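Local coordinates for protein ATP-dependent DNA helicase PIF1 (Candida albicans, PDB 7OTJ) that couples ATP hydrolysis to 5'-3' unwinding of DNA, and probably resolves G-quadruplexes and RNA-DNA hybrids and helps to maintain nuclear and mitochondrial genome stability, at residues Lys13-Gly18 with Gly136-Ala141; Asp302-Asn307 with Phe408-Gly413; Leu394-Lys399 with Ser438-Pro443. All coordinates share one frame; numbering follows the deposited sequence.

Contact 1: residues Lys13-Gly18 with Gly136-Ala141; sequences KQVLSG and GIQLVA
A side-chain-to-backbone hydrogen bond from Gln138 to Val15 joins a helix end to a strand start in the P-loop NTPase (RecA-like) core of the helicase, where helix 6-16 packs on one side of the six-stranded parallel sheet. The helix closes in a Schellman motif: Gly18, with positive phi, turns the chain out of the last turn, and its N donates to Val15 O at 3.1 Å. That carbonyl also receives the side-chain amide of Gln138, NE2 to Val15 O at 2.9 Å. The bond is nearly straight, 166° at the hydrogen, and comes in the carbonyl plane on a lone pair of Val15 O, which itself lies almost in the plane of the Gln138 amide. An extended chain, with CG anti to the backbone N (chi1 180°), carries the amide across from the strand to the helix end. NE2 has a second acceptor in Val19 O, so the buried amide is held by two carbonyls, one from the last helical turn and one from the link to strand 21-25. Two residues further along the strand, Val140 CG2 meets Val15 CG1 at 3.9 Å, the two side chains crossing at about a right angle; Val15 also packs on Ile38 and Leu42 of helix 31-45. Gln138 CG lies beside the backbone of the turn, 3.4 Å from Gly18 O. A water donates both to Val15 O and, at 3.0 Å, to Gln138 OE1.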
# COMPACT_ATOMS: atom_id res chain seq x y z
N LYS A 13 4.43 23.67 -7.00
CA LYS A 13 5.37 24.68 -7.50
C LYS A 13 6.78 24.42 -6.99
O LYS A 13 7.75 24.53 -7.75
CB LYS A 13 4.90 26.07 -7.08
CG LYS A 13 5.87 27.20 -7.40
CD LYS A 13 5.37 28.53 -6.83
CE LYS A 13 6.39 29.65 -6.99
NZ LYS A 13 6.62 29.98 -8.42
N GLN A 14 6.92 24.08 -5.70
CA GLN A 14 8.24 23.82 -5.14
C GLN A 14 8.85 22.57 -5.74
O GLN A 14 10.04 22.56 -6.08
CB GLN A 14 8.14 23.70 -3.62
CG GLN A 14 7.50 24.89 -2.94
CD GLN A 14 8.32 26.14 -3.11
OE1 GLN A 14 9.55 26.10 -3.07
NE2 GLN A 14 7.64 27.27 -3.31
N VAL A 15 8.06 21.51 -5.88
CA VAL A 15 8.59 20.26 -6.43
C VAL A 15 9.09 20.48 -7.86
O VAL A 15 10.17 20.00 -8.23
CB VAL A 15 7.53 19.15 -6.36
CG1 VAL A 15 8.05 17.88 -7.02
CG2 VAL A 15 7.15 18.89 -4.91
N LEU A 16 8.33 21.22 -8.67
CA LEU A 16 8.74 21.48 -10.04
C LEU A 16 9.96 22.39 -10.13
O LEU A 16 10.56 22.48 -11.21
CB LEU A 16 7.59 22.09 -10.83
CG LEU A 16 6.33 21.23 -11.01
CD1 LEU A 16 5.29 21.97 -11.83
CD2 LEU A 16 6.65 19.88 -11.63
N SER A 17 10.34 23.06 -9.05
CA SER A 17 11.54 23.89 -9.04
C SER A 17 12.81 23.09 -8.79
O SER A 17 13.90 23.66 -8.85
CB SER A 17 11.41 24.98 -7.98
OG SER A 17 11.54 24.41 -6.68
N GLY A 18 12.69 21.80 -8.47
CA GLY A 18 13.81 20.90 -8.32
C GLY A 18 14.25 20.66 -6.89
O GLY A 18 15.14 19.84 -6.66
N GLY A 136 22.31 12.99 -6.50
CA GLY A 136 21.72 13.98 -7.39
C GLY A 136 20.24 13.81 -7.63
O GLY A 136 19.62 14.71 -8.21
N ILE A 137 19.64 12.70 -7.19
CA ILE A 137 18.22 12.47 -7.39
C ILE A 137 17.43 13.44 -6.51
O ILE A 137 17.75 13.64 -5.34
CB ILE A 137 17.85 11.01 -7.07
CG1 ILE A 137 18.59 10.07 -8.03
CG2 ILE A 137 16.35 10.82 -7.13
CD1 ILE A 137 18.49 8.60 -7.66
N GLN A 138 16.40 14.05 -7.08
CA GLN A 138 15.51 14.88 -6.29
C GLN A 138 14.60 13.99 -5.45
O GLN A 138 13.84 13.17 -5.99
CB GLN A 138 14.68 15.80 -7.20
CG GLN A 138 13.71 16.71 -6.44
CD GLN A 138 12.75 17.44 -7.36
OE1 GLN A 138 12.82 17.32 -8.58
NE2 GLN A 138 11.83 18.20 -6.77
N LEU A 139 14.69 14.12 -4.13
CA LEU A 139 13.88 13.32 -3.23
C LEU A 139 12.60 14.08 -2.90
O LEU A 139 12.65 15.25 -2.49
CB LEU A 139 14.66 13.00 -1.96
CG LEU A 139 13.98 12.13 -0.92
CD1 LEU A 139 13.64 10.77 -1.50
CD2 LEU A 139 14.88 11.99 0.29
N VAL A 140 11.46 13.43 -3.10
CA VAL A 140 10.14 13.99 -2.77
C VAL A 140 9.48 13.02 -1.81
O VAL A 140 8.91 12.00 -2.23
CB VAL A 140 9.27 14.22 -4.01
CG1 VAL A 140 7.88 14.73 -3.60
CG2 VAL A 140 9.95 15.18 -5.00
N ALA A 141 9.58 13.30 -0.52
CA ALA A 141 8.95 12.47 0.50
C ALA A 141 7.57 13.01 0.85
O ALA A 141 7.37 14.22 0.97
CB ALA A 141 9.81 12.42 1.76
O HOH W 1 11.67 19.21 -10.63

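Contact 2: residues Asp302-Asn307 with Phe408-Gly413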
# COMPACT_ATOMS: atom_id res chain seq x y z
N ASP A 302 -4.83 -4.28 -16.89
CA ASP A 302 -5.20 -3.22 -17.81
C ASP A 302 -4.70 -1.88 -17.27
O ASP A 302 -4.05 -1.80 -16.23
CB ASP A 302 -6.71 -3.20 -18.03
CG ASP A 302 -7.11 -2.58 -19.35
OD1 ASP A 302 -6.21 -2.26 -20.15
OD2 ASP A 302 -8.33 -2.40 -19.58
N ASP A 303 -5.03 -0.82 -18.00
CA ASP A 303 -4.92 0.53 -17.47
C ASP A 303 -6.08 0.86 -16.55
O ASP A 303 -5.96 1.75 -15.71
CB ASP A 303 -4.85 1.54 -18.62
CG ASP A 303 -4.47 2.93 -18.15
OD1 ASP A 303 -3.88 3.05 -17.05
OD2 ASP A 303 -4.77 3.90 -18.88
N GLN A 304 -7.19 0.13 -16.68
CA GLN A 304 -8.38 0.31 -15.85
C GLN A 304 -8.46 -0.71 -14.72
O GLN A 304 -8.82 -0.35 -13.60
CB GLN A 304 -9.64 0.22 -16.72
CG GLN A 304 -10.73 1.20 -16.32
CD GLN A 304 -11.83 1.29 -17.36
OE1 GLN A 304 -11.84 0.55 -18.34
NE2 GLN A 304 -12.77 2.22 -17.15
N LEU A 305 -8.12 -1.96 -14.98
CA LEU A 305 -8.12 -3.01 -13.96
C LEU A 305 -6.68 -3.21 -13.50
O LEU A 305 -5.85 -3.71 -14.26
CB LEU A 305 -8.72 -4.30 -14.51
CG LEU A 305 -8.59 -5.54 -13.63
CD1 LEU A 305 -9.27 -5.32 -12.29
CD2 LEU A 305 -9.19 -6.74 -14.34
N VAL A 306 -6.40 -2.82 -12.26
CA VAL A 306 -5.04 -2.79 -11.74
C VAL A 306 -4.99 -3.53 -10.41
O VAL A 306 -6.02 -3.95 -9.87
CB VAL A 306 -4.51 -1.35 -11.58
CG1 VAL A 306 -4.59 -0.61 -12.90
CG2 VAL A 306 -5.30 -0.61 -10.51
N ASN A 307 -3.77 -3.69 -9.90
CA ASN A 307 -3.56 -4.29 -8.58
C ASN A 307 -4.27 -3.46 -7.51
O ASN A 307 -4.07 -2.25 -7.41
CB ASN A 307 -2.06 -4.37 -8.27
CG ASN A 307 -1.74 -5.21 -7.03
OD1 ASN A 307 -2.35 -5.06 -5.97
ND2 ASN A 307 -0.75 -6.08 -7.16
N PHE A 408 -15.58 -6.18 -11.72
CA PHE A 408 -14.63 -5.31 -11.03
C PHE A 408 -15.10 -3.86 -11.10
O PHE A 408 -15.31 -3.33 -12.19
CB PHE A 408 -13.23 -5.43 -11.65
CG PHE A 408 -12.49 -6.69 -11.27
CD1 PHE A 408 -11.96 -6.84 -10.00
CD2 PHE A 408 -12.28 -7.70 -12.20
CE1 PHE A 408 -11.27 -7.98 -9.65
CE2 PHE A 408 -11.58 -8.85 -11.86
CZ PHE A 408 -11.07 -8.98 -10.58
N LEU A 409 -15.25 -3.24 -9.93
CA LEU A 409 -15.53 -1.81 -9.84
C LEU A 409 -14.32 -1.02 -10.33
O LEU A 409 -13.26 -1.04 -9.70
CB LEU A 409 -15.89 -1.41 -8.41
CG LEU A 409 -17.27 -1.78 -7.88
CD1 LEU A 409 -17.33 -3.24 -7.41
CD2 LEU A 409 -17.69 -0.84 -6.76
N LEU A 410 -14.47 -0.32 -11.45
CA LEU A 410 -13.35 0.38 -12.05
C LEU A 410 -12.98 1.60 -11.22
O LEU A 410 -13.77 2.06 -10.39
CB LEU A 410 -13.72 0.81 -13.47
CG LEU A 410 -14.19 -0.32 -14.38
CD1 LEU A 410 -14.90 0.23 -15.60
CD2 LEU A 410 -13.00 -1.19 -14.78
N PRO A 411 -11.77 2.15 -11.41
CA PRO A 411 -11.39 3.34 -10.63
C PRO A 411 -12.11 4.59 -11.11
O PRO A 411 -11.49 5.58 -11.51
CB PRO A 411 -9.88 3.45 -10.87
CG PRO A 411 -9.66 2.80 -12.18
CD PRO A 411 -10.65 1.66 -12.23
N ASP A 412 -13.44 4.54 -11.08
CA ASP A 412 -14.28 5.69 -11.31
C ASP A 412 -15.38 5.82 -10.27
O ASP A 412 -16.17 6.77 -10.33
CB ASP A 412 -14.91 5.64 -12.71
CG ASP A 412 -15.92 4.53 -12.85
OD1 ASP A 412 -15.67 3.43 -12.32
OD2 ASP A 412 -16.96 4.75 -13.49
N GLY A 413 -15.45 4.89 -9.32
CA GLY A 413 -16.48 4.89 -8.29
C GLY A 413 -17.76 4.15 -8.61
O GLY A 413 -18.28 3.43 -7.75
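The loop between strands 294-297 and 310-316, in the region of the 2B domain, folds against the end of strand 404-409 in the antiparallel sheet that includes this region, and the meeting is mainly one of side-chain packing. Leu305 supplies the buried half. Its CD1 methyl sits over one face of the Phe408 ring in a CH-pi contact, 3.8 Å from the ring centroid and 18° off the normal, displaced toward the CG side. CD2 of Leu305 reaches the rim of the same ring near CD2 and CE2 of Phe408. With CG anti to the backbone N (chi1 171°), Leu305 extends both methyls to the aromatic ring, and Cys297 of strand 294-297 touches both residues. Farther out, Gln304 lies across Leu410. The aliphatic part of the glutamine rests on one branch, CG to Leu410 CD2 at 3.6 Å, while the amide end lies by the other, Gln304 CD to Leu410 CD1 at 3.7 Å. Arg417 of strand 416-420 packs against Gln304, Leu305 and Leu410 and forms a salt bridge with Asp302, tying the loop to the neighbouring strand. After Leu410 the chain bends through an inverse gamma turn centred on Pro411. There the proline ring meets the backbone of the loop through its CD and CG atoms, with Pro411 CG 3.6 Å from Gln304 O.

Contact 3: residues Leu394-Lys399 with Ser438-Pro443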
# COMPACT_ATOMS: atom_id res chain seq x y z
N LEU A 394 3.46 -22.18 -20.02
CA LEU A 394 2.11 -22.64 -20.34
C LEU A 394 1.96 -24.13 -20.09
O LEU A 394 0.86 -24.59 -19.75
CB LEU A 394 1.77 -22.32 -21.79
CG LEU A 394 1.33 -20.89 -22.12
CD1 LEU A 394 0.81 -20.81 -23.55
CD2 LEU A 394 0.28 -20.41 -21.13
N MET A 395 3.03 -24.91 -20.28
CA MET A 395 2.99 -26.33 -19.98
C MET A 395 2.53 -26.58 -18.54
O MET A 395 1.74 -27.49 -18.28
CB MET A 395 4.37 -26.96 -20.22
CG MET A 395 4.74 -27.12 -21.69
SD MET A 395 3.73 -28.34 -22.55
CE MET A 395 4.49 -28.36 -24.17
N LYS A 396 3.04 -25.79 -17.60
CA LYS A 396 2.64 -25.94 -16.20
C LYS A 396 1.17 -25.63 -15.97
O LYS A 396 0.60 -26.11 -14.97
CB LYS A 396 3.51 -25.04 -15.32
CG LYS A 396 4.99 -25.38 -15.37
CD LYS A 396 5.84 -24.14 -15.51
CE LYS A 396 5.56 -23.14 -14.40
NZ LYS A 396 5.86 -23.70 -13.05
N ASP A 397 0.53 -24.85 -16.84
CA ASP A 397 -0.89 -24.52 -16.70
C ASP A 397 -1.73 -25.73 -17.10
O ASP A 397 -2.03 -25.95 -18.28
CB ASP A 397 -1.25 -23.31 -17.55
CG ASP A 397 -0.66 -22.01 -17.00
OD1 ASP A 397 0.55 -21.77 -17.20
OD2 ASP A 397 -1.41 -21.23 -16.38
N TYR A 398 -2.13 -26.54 -16.11
CA TYR A 398 -3.09 -27.61 -16.34
C TYR A 398 -4.50 -27.08 -16.59
O TYR A 398 -5.36 -27.85 -17.04
CB TYR A 398 -3.09 -28.59 -15.17
CG TYR A 398 -1.81 -29.40 -15.06
CD1 TYR A 398 -1.64 -30.56 -15.80
CD2 TYR A 398 -0.78 -28.99 -14.22
CE1 TYR A 398 -0.47 -31.30 -15.71
CE2 TYR A 398 0.39 -29.72 -14.13
CZ TYR A 398 0.54 -30.88 -14.87
OH TYR A 398 1.71 -31.61 -14.78
N LYS A 399 -4.75 -25.81 -16.27
CA LYS A 399 -6.00 -25.10 -16.55
C LYS A 399 -7.18 -25.58 -15.72
O LYS A 399 -8.33 -25.30 -16.06
CB LYS A 399 -6.36 -25.18 -18.05
CG LYS A 399 -6.02 -23.94 -18.86
CD LYS A 399 -4.55 -23.87 -19.22
CE LYS A 399 -4.21 -24.81 -20.36
NZ LYS A 399 -2.80 -24.66 -20.79
N SER A 438 8.37 -20.76 -8.58
CA SER A 438 7.20 -20.40 -9.37
C SER A 438 5.92 -20.78 -8.64
O SER A 438 5.80 -21.88 -8.10
CB SER A 438 7.24 -21.08 -10.74
OG SER A 438 6.12 -20.73 -11.52
N ARG A 439 4.94 -19.88 -8.67
CA ARG A 439 3.60 -20.17 -8.18
C ARG A 439 2.58 -19.70 -9.21
O ARG A 439 2.61 -18.53 -9.62
CB ARG A 439 3.30 -19.49 -6.83
CG ARG A 439 1.80 -19.51 -6.50
CD ARG A 439 1.50 -19.07 -5.08
NE ARG A 439 1.93 -20.06 -4.10
CZ ARG A 439 1.97 -19.86 -2.79
NH1 ARG A 439 1.57 -18.71 -2.26
NH2 ARG A 439 2.43 -20.82 -2.00
N ILE A 440 1.69 -20.59 -9.60
CA ILE A 440 0.63 -20.29 -10.55
C ILE A 440 -0.68 -20.31 -9.79
O ILE A 440 -1.02 -21.31 -9.14
CB ILE A 440 0.62 -21.28 -11.72
CG1 ILE A 440 1.95 -21.22 -12.47
CG2 ILE A 440 -0.54 -20.99 -12.66
CD1 ILE A 440 2.06 -22.20 -13.63
N GLN A 441 -1.40 -19.19 -9.84
CA GLN A 441 -2.65 -19.03 -9.12
C GLN A 441 -3.44 -17.91 -9.80
O GLN A 441 -2.86 -17.06 -10.48
CB GLN A 441 -2.40 -18.70 -7.64
CG GLN A 441 -3.65 -18.50 -6.79
CD GLN A 441 -4.44 -19.78 -6.61
OE1 GLN A 441 -5.20 -20.18 -7.49
NE2 GLN A 441 -4.27 -20.43 -5.47
N PHE A 442 -4.75 -17.94 -9.61
CA PHE A 442 -5.55 -16.81 -10.03
C PHE A 442 -5.18 -15.58 -9.21
O PHE A 442 -4.96 -15.69 -8.00
CB PHE A 442 -7.04 -17.12 -9.88
CG PHE A 442 -7.50 -18.28 -10.72
CD1 PHE A 442 -7.94 -18.08 -12.01
CD2 PHE A 442 -7.46 -19.57 -10.22
CE1 PHE A 442 -8.35 -19.14 -12.79
CE2 PHE A 442 -7.86 -20.63 -10.99
CZ PHE A 442 -8.31 -20.42 -12.28
N PRO A 443 -5.09 -14.41 -9.83
CA PRO A 443 -4.67 -13.20 -9.10
C PRO A 443 -5.79 -12.59 -8.26
O PRO A 443 -6.20 -11.45 -8.46
CB PRO A 443 -4.22 -12.28 -10.23
CG PRO A 443 -5.11 -12.65 -11.36
CD PRO A 443 -5.29 -14.14 -11.26
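Lys396 and Asp397 approach Ile440 obliquely, Lys396 meeting the CD1 branch and Asp397 lying by both branches. The two residues belong to a type I turn, Leu394 to Asp397, beginning at the last residue of helix 389-394; Ile440 projects from strand 435-446 of the antiparallel sheet that includes the 2B region. Lys396 folds around the longer branch: its CB lies 3.6 Å from Ile440 CD1 and its CE 3.7 Å from the same methyl. Bends at chi2 (135°), chi3 and chi4 wrap the aliphatic chain past this methyl and bring the ammonium group to Ser438, two residues earlier on the same strand face. Lys396 NZ reaches Ser438 OG at 3.4 Å, a weak hydrogen bond, and that hydroxyl is also hydrogen-bonded to Gln425 NE2 of strand 424-429. The carboxylate of Asp397 faces the shorter branch, OD2 to Ile440 CG2 at 3.8 Å, with OD1 near CD1. Ile440 holds CG1 anti to the carbonyl carbon (chi1 -60°) and CG2 anti to the backbone N, which sends CD1 toward Lys396 and CG2 toward Asp397 OD2. The turn is closed by Asp397 N to Leu394 O at 2.9 Å, and Lys399 NZ bonds to Asp397 O. Apolar contact with the lysine's methylenes therefore probably accounts for much of the packing, while the weak bond to Ser438 gives the ammonium group a polar partner on the strand without a salt bridge across the contact.

In the fold
Contact 1 stands apart in the ATP-binding RecA-like core, about 29 Å from contact 2 and 42 Å from contact 3, centre to centre. It is buried, and a straight amide-to-carbonyl bond works there beside valine packing. Contacts 2 and 3 are only partly buried and share the antiparallel sheet that includes the 2B region, with nearest atoms about 6 Å apart; their segments alternate along the chain, and strand 404-409, which enters contact 2, follows the loop of contact 3. Both lay a loop on strand residues, yet differ in chemistry: contact 2 relies on a methyl over an aromatic face and on aliphatic packing, contact 3 on charged side chains laid against an isoleucine.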